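Local atomic coordinates of ethanolamine utilization protein (Clostridium perfringens, PDB entry 6ARC), a protein that probably builds, as a trimer of subunits with tandem BMC domains, part of the shell of the bacterial microcompartment that encloses ethanolamine breakdown. Residues Pro31-Leu36 against Asp61-Arg66; Ser108-Val113 against Tyr124-Ser129. All coordinates share one frame; numbering follows the deposited sequence. Where two conformers were deposited one is given.

Contact 1: Pro31-Leu36 against Asp61-Arg66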
loop_
_atom_site.group_PDB
_atom_site.type_symbol
_atom_site.label_atom_id
_atom_site.label_comp_id
_atom_site.label_asym_id
_atom_site.label_seq_id
_atom_site.Cartn_x
_atom_site.Cartn_y
_atom_site.Cartn_z
ATOM N N PRO B 31 21.571 17.499 -15.873
ATOM C CA PRO B 31 22.808 17.159 -16.602
ATOM C C PRO B 31 24.057 17.245 -15.748
ATOM O O PRO B 31 24.984 16.451 -15.943
ATOM C CB PRO B 31 22.844 18.193 -17.734
ATOM C CG PRO B 31 21.441 18.552 -17.956
ATOM C CD PRO B 31 20.791 18.523 -16.585
ATOM N N HIS B 32 24.116 18.179 -14.803
ATOM C CA HIS B 32 25.302 18.341 -13.968
ATOM C C HIS B 32 25.292 17.444 -12.733
ATOM O O HIS B 32 26.231 17.514 -11.937
ATOM C CB HIS B 32 25.490 19.826 -13.592
ATOM C CG HIS B 32 24.413 20.391 -12.714
ATOM N ND1 HIS B 32 23.604 19.618 -11.904
ATOM C CD2 HIS B 32 23.995 21.670 -12.545
ATOM C CE1 HIS B 32 22.748 20.396 -11.266
ATOM N NE2 HIS B 32 22.962 21.646 -11.639
ATOM N N HIS B 33 24.260 16.616 -12.560
ATOM C CA HIS B 33 24.180 15.620 -11.486
ATOM C C HIS B 33 24.960 14.380 -11.894
ATOM O O HIS B 33 24.435 13.510 -12.583
ATOM C CB HIS B 33 22.740 15.197 -11.223
ATOM C CG HIS B 33 21.911 16.218 -10.513
ATOM N ND1 HIS B 33 20.532 16.138 -10.454
ATOM C CD2 HIS B 33 22.261 17.327 -9.818
ATOM C CE1 HIS B 33 20.067 17.166 -9.765
ATOM N NE2 HIS B 33 21.096 17.898 -9.363
ATOM N N LYS B 34 26.191 14.259 -11.432
ATOM C CA LYS B 34 27.010 13.116 -11.810
ATOM C C LYS B 34 26.929 11.981 -10.793
ATOM O O LYS B 34 27.099 10.810 -11.156
ATOM C CB LYS B 34 28.474 13.569 -11.967
ATOM C CG LYS B 34 28.652 14.804 -12.863
ATOM C CD LYS B 34 28.191 14.535 -14.310
ATOM C CE LYS B 34 28.496 15.694 -15.264
ATOM N NZ LYS B 34 27.926 15.464 -16.639
ATOM N N SER B 35 26.650 12.306 -9.541
ATOM C CA SER B 35 26.801 11.395 -8.421
ATOM C C SER B 35 25.502 11.325 -7.637
ATOM O O SER B 35 24.743 12.302 -7.587
ATOM C CB SER B 35 27.930 11.861 -7.494
ATOM O OG SER B 35 29.086 12.255 -8.227
ATOM N N LEU B 36 25.273 10.172 -7.018
ATOM C CA LEU B 36 24.104 9.927 -6.188
ATOM C C LEU B 36 24.506 9.520 -4.788
ATOM O O LEU B 36 25.468 8.781 -4.592
ATOM C CB LEU B 36 23.224 8.787 -6.722
ATOM C CG LEU B 36 22.580 8.968 -8.070
ATOM C CD1 LEU B 36 21.707 7.778 -8.346
ATOM C CD2 LEU B 36 21.789 10.258 -8.064
ATOM N N ASP B 61 20.532 17.972 -4.739
ATOM C CA ASP B 61 19.090 17.976 -4.917
ATOM C C ASP B 61 18.514 16.646 -4.453
ATOM O O ASP B 61 19.152 15.599 -4.583
ATOM C CB ASP B 61 18.686 18.189 -6.387
ATOM C CG ASP B 61 19.182 19.510 -6.956
ATOM O OD1 ASP B 61 19.047 20.554 -6.285
ATOM O OD2 ASP B 61 19.747 19.499 -8.071
ATOM N N VAL B 62 17.297 16.685 -3.914
ATOM C CA VAL B 62 16.562 15.463 -3.602
ATOM C C VAL B 62 15.892 15.025 -4.895
ATOM O O VAL B 62 14.992 15.704 -5.392
ATOM C CB VAL B 62 15.524 15.680 -2.491
ATOM C CG1 VAL B 62 14.746 14.419 -2.289
ATOM C CG2 VAL B 62 16.195 16.089 -1.197
ATOM N N VAL B 63 16.323 13.899 -5.453
ATOM C CA VAL B 63 15.773 13.447 -6.725
ATOM C C VAL B 63 14.814 12.275 -6.573
ATOM O O VAL B 63 14.067 11.984 -7.513
ATOM C CB VAL B 63 16.893 13.099 -7.730
ATOM C CG1 VAL B 63 17.744 14.348 -8.025
ATOM C CG2 VAL B 63 17.783 11.948 -7.223
ATOM N N TYR B 64 14.771 11.632 -5.417
ATOM C CA TYR B 64 13.867 10.520 -5.170
ATOM C C TYR B 64 13.654 10.409 -3.674
ATOM O O TYR B 64 14.608 10.543 -2.904
ATOM C CB TYR B 64 14.442 9.215 -5.715
ATOM C CG TYR B 64 13.419 8.122 -5.914
ATOM C CD1 TYR B 64 13.064 7.272 -4.868
ATOM C CD2 TYR B 64 12.816 7.938 -7.141
ATOM C CE1 TYR B 64 12.113 6.248 -5.069
ATOM C CE2 TYR B 64 11.870 6.944 -7.341
ATOM C CZ TYR B 64 11.536 6.102 -6.312
ATOM O OH TYR B 64 10.599 5.132 -6.535
ATOM N N ALA B 65 12.406 10.189 -3.266
ATOM C CA ALA B 65 12.104 10.021 -1.850
ATOM C C ALA B 65 10.712 9.413 -1.683
ATOM O O ALA B 65 9.716 10.061 -2.014
ATOM C CB ALA B 65 12.205 11.348 -1.115
ATOM N N ARG B 66 10.639 8.168 -1.214
ATOM C CA ARG B 66 9.386 7.435 -1.102
ATOM C C ARG B 66 9.377 6.621 0.175
ATOM O O ARG B 66 10.413 6.102 0.597
ATOM C CB ARG B 66 9.161 6.470 -2.275
ATOM C CG ARG B 66 8.962 7.158 -3.622
ATOM C CD ARG B 66 7.660 7.900 -3.720
ATOM N NE ARG B 66 6.544 7.037 -3.339
ATOM C CZ ARG B 66 6.058 6.063 -4.107
ATOM N NH1 ARG B 66 6.581 5.821 -5.305
ATOM N NH2 ARG B 66 5.057 5.311 -3.661
#

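Contact 2: Ser108-Val113 against Tyr124-Ser129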
loop_
_atom_site.group_PDB
_atom_site.type_symbol
_atom_site.label_atom_id
_atom_site.label_comp_id
_atom_site.label_asym_id
_atom_site.label_seq_id
_atom_site.Cartn_x
_atom_site.Cartn_y
_atom_site.Cartn_z
ATOM N N SER B 108 20.009 14.705 15.292
ATOM C CA SER B 108 20.056 16.021 15.920
ATOM C C SER B 108 19.073 16.191 17.082
ATOM O O SER B 108 19.051 17.266 17.687
ATOM C CB SER B 108 19.759 17.098 14.874
ATOM O OG SER B 108 18.400 17.064 14.476
ATOM N N GLY B 109 18.249 15.191 17.392
ATOM C CA GLY B 109 17.201 15.319 18.391
ATOM C C GLY B 109 15.805 15.491 17.825
ATOM O O GLY B 109 14.829 15.374 18.575
ATOM N N VAL B 110 15.682 15.804 16.539
ATOM C CA VAL B 110 14.383 15.802 15.891
ATOM C C VAL B 110 13.860 14.371 15.833
ATOM O O VAL B 110 14.635 13.404 15.776
ATOM C CB VAL B 110 14.497 16.426 14.487
ATOM C CG1 VAL B 110 13.174 16.380 13.748
ATOM C CG2 VAL B 110 14.976 17.860 14.598
ATOM N N GLY B 111 12.539 14.228 15.857
ATOM C CA GLY B 111 11.936 12.916 15.795
ATOM C C GLY B 111 10.463 12.953 16.123
ATOM O O GLY B 111 9.924 13.958 16.591
ATOM N N PHE B 112 9.812 11.819 15.836
ATOM C CA PHE B 112 8.465 11.587 16.337
ATOM C C PHE B 112 8.503 11.522 17.862
ATOM O O PHE B 112 9.526 11.199 18.463
ATOM C CB PHE B 112 7.904 10.280 15.789
ATOM C CG PHE B 112 7.411 10.357 14.353
ATOM C CD1 PHE B 112 8.213 10.848 13.330
ATOM C CD2 PHE B 112 6.135 9.926 14.028
ATOM C CE1 PHE B 112 7.748 10.888 12.010
ATOM C CE2 PHE B 112 5.669 9.980 12.713
ATOM C CZ PHE B 112 6.472 10.462 11.715
ATOM N N VAL B 113 7.382 11.849 18.484
ATOM C CA VAL B 113 7.255 11.913 19.938
ATOM C C VAL B 113 6.114 10.998 20.365
ATOM O O VAL B 113 5.078 10.949 19.704
ATOM C CB VAL B 113 7.016 13.364 20.386
ATOM C CG1 VAL B 113 6.705 13.426 21.850
ATOM C CG2 VAL B 113 8.260 14.183 20.027
ATOM N N TYR B 124 4.623 13.666 14.777
ATOM C CA TYR B 124 5.704 14.541 14.346
ATOM C C TYR B 124 5.130 15.941 14.246
ATOM O O TYR B 124 4.102 16.141 13.595
ATOM C CB TYR B 124 6.230 14.095 12.980
ATOM C CG TYR B 124 7.514 14.706 12.489
ATOM C CD1 TYR B 124 8.661 14.697 13.271
ATOM C CD2 TYR B 124 7.613 15.193 11.188
ATOM C CE1 TYR B 124 9.853 15.210 12.796
ATOM C CE2 TYR B 124 8.817 15.716 10.702
ATOM C CZ TYR B 124 9.924 15.706 11.499
ATOM O OH TYR B 124 11.106 16.208 11.002
ATOM N N ALA B 125 5.760 16.906 14.917
ATOM C CA ALA B 125 5.297 18.301 14.885
ATOM C C ALA B 125 6.578 19.135 14.820
ATOM O O ALA B 125 7.126 19.529 15.842
ATOM C CB ALA B 125 4.422 18.647 16.094
ATOM N N GLN B 126 7.115 19.285 13.613
ATOM C CA GLN B 126 8.439 19.860 13.393
ATOM C C GLN B 126 8.289 21.190 12.666
ATOM O O GLN B 126 7.734 21.243 11.566
ATOM C CB GLN B 126 9.337 18.888 12.612
ATOM C CG GLN B 126 10.715 19.452 12.244
ATOM C CD GLN B 126 11.596 19.729 13.453
ATOM O OE1 GLN B 126 11.360 19.224 14.559
ATOM N NE2 GLN B 126 12.587 20.580 13.257
ATOM N N CYS B 127 8.829 22.260 13.261
ATOM C CA CYS B 127 8.825 23.582 12.637
ATOM C C CYS B 127 10.095 23.738 11.806
ATOM O O CYS B 127 11.199 23.717 12.350
ATOM C CB CYS B 127 8.732 24.679 13.702
ATOM S SG CYS B 127 8.550 26.322 12.976
ATOM N N VAL B 128 9.950 23.831 10.488
ATOM C CA VAL B 128 11.080 24.074 9.587
ATOM C C VAL B 128 11.167 25.585 9.372
ATOM O O VAL B 128 10.415 26.164 8.604
ATOM C CB VAL B 128 10.931 23.313 8.271
ATOM C CG1 VAL B 128 12.160 23.533 7.353
ATOM C CG2 VAL B 128 10.711 21.797 8.550
ATOM N N SER B 129 12.119 26.223 10.045
ATOM C CA SER B 129 12.231 27.678 9.973
ATOM C C SER B 129 12.461 28.157 8.547
ATOM O O SER B 129 11.860 29.140 8.113
ATOM C CB SER B 129 13.369 28.144 10.870
ATOM O OG SER B 129 13.136 27.697 12.179
HETATM O O HOH W 1 8.139 16.040 16.572
HETATM O O HOH W 2 10.793 16.688 15.971
#

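Contact 1: Pro31-Leu36 against Asp61-Arg66
The polar link between Pro31-Leu36 and Asp61-Arg66 is a hydrogen bond from His33 NE2 to Asp61 OD2, very short at 2.5 Å and bent, with an N-H...O angle of 132°. OD2 is the carboxylate oxygen that meets NE2, and it lies at the edge of the imidazole, near its plane; the two flat groups are turned 60° apart. OD2 also comes near the edge of the His32 ring, 4.5 Å from its CE1, a looser approach. Such a carboxylate would tend to stabilise a protonated His33.

Apolar contact is sparser. Val63 CG1 lies oblique to the His33 ring, 4.0 Å from CE1, its methyl carried there by a chi1 of -61° that sets CG1 anti to the carbonyl carbon. The other branch, CG2, approaches Leu36 CD2 at 4.4 Å, and Leu29 also packs on both Val63 and Leu36.

The CA atoms of His33 and Asp61 are 8.6 Å apart because strand 83-89 runs between them: Ser35 pairs with Gly89, Asp61 with Ala88. His33 and Val63 both rest on Ala88, bridging over strand 83-89, which lies between strands 35-41 and 61-67 in the four-stranded antiparallel sheet of the first BMC domain.

Contact 2: Ser108-Val113 against Tyr124-Ser129
Phe112 and Tyr124 meet through different first torsions: chi1 of -78° sets Phe112 CG anti to its carbonyl carbon, whereas -168° in Tyr124 sends CG opposite the backbone N. As a result Tyr124 CB, rather than its ring, sits over one Phe112 face, a CH-pi contact 3.8 Å from CB to the Phe112 ring centroid. The rings are near parallel, planes 12° apart, but slid so far that they barely overlap.

At the in-plane edge of the Tyr124 ring lie Gly111 O, 3.6 Å from CD1, and Val110 CG1, 3.4 Å from OH; that hydroxyl is hydrogen-bonded to Thr49 in helix 44-57. Both Val110 methyls reach the Gln126 amide, CG1 closer, 3.5 Å from OE1; the two side chains cross at about a right angle.

Here the loop after helix 92-106 runs into short strand 113-114, whose antiparallel partner, strand 122-128, is next in the five-stranded sheet, which probably belongs to the second BMC domain. CA atoms 4.5 Å apart at Phe112 and Tyr124 part to 7.6 Å at Val110 and Gln126, and two waters bridge the segments there. One donates to Gly111 O and accepts from Ala125 N (3.0 Å from the water oxygen); the other accepts from Gly111 N and bonds to Gln126 OE1.

Contact 1 closes before contact 2 opens, and the two lie in different sheets: in contact 1, strands 35-41 and 61-67 lie on either side of strand 83-89 in the four-stranded sheet, while 124-129 lies on strand 122-128 of the five-stranded one. Their centres are 24 Å apart and their nearest atoms about 12 Å, so they do not touch. Helix 44-57 spans the gap, packing its Leu51 and Thr55 on Val62 of contact 1 and its Asp45 and Val46 on Phe112 and Tyr124 of contact 2. Contact 1 thus belongs to the body of the first BMC domain, whereas contact 2 sits where the chain passes toward the second, consistent with two BMC domains packed together in one subunit.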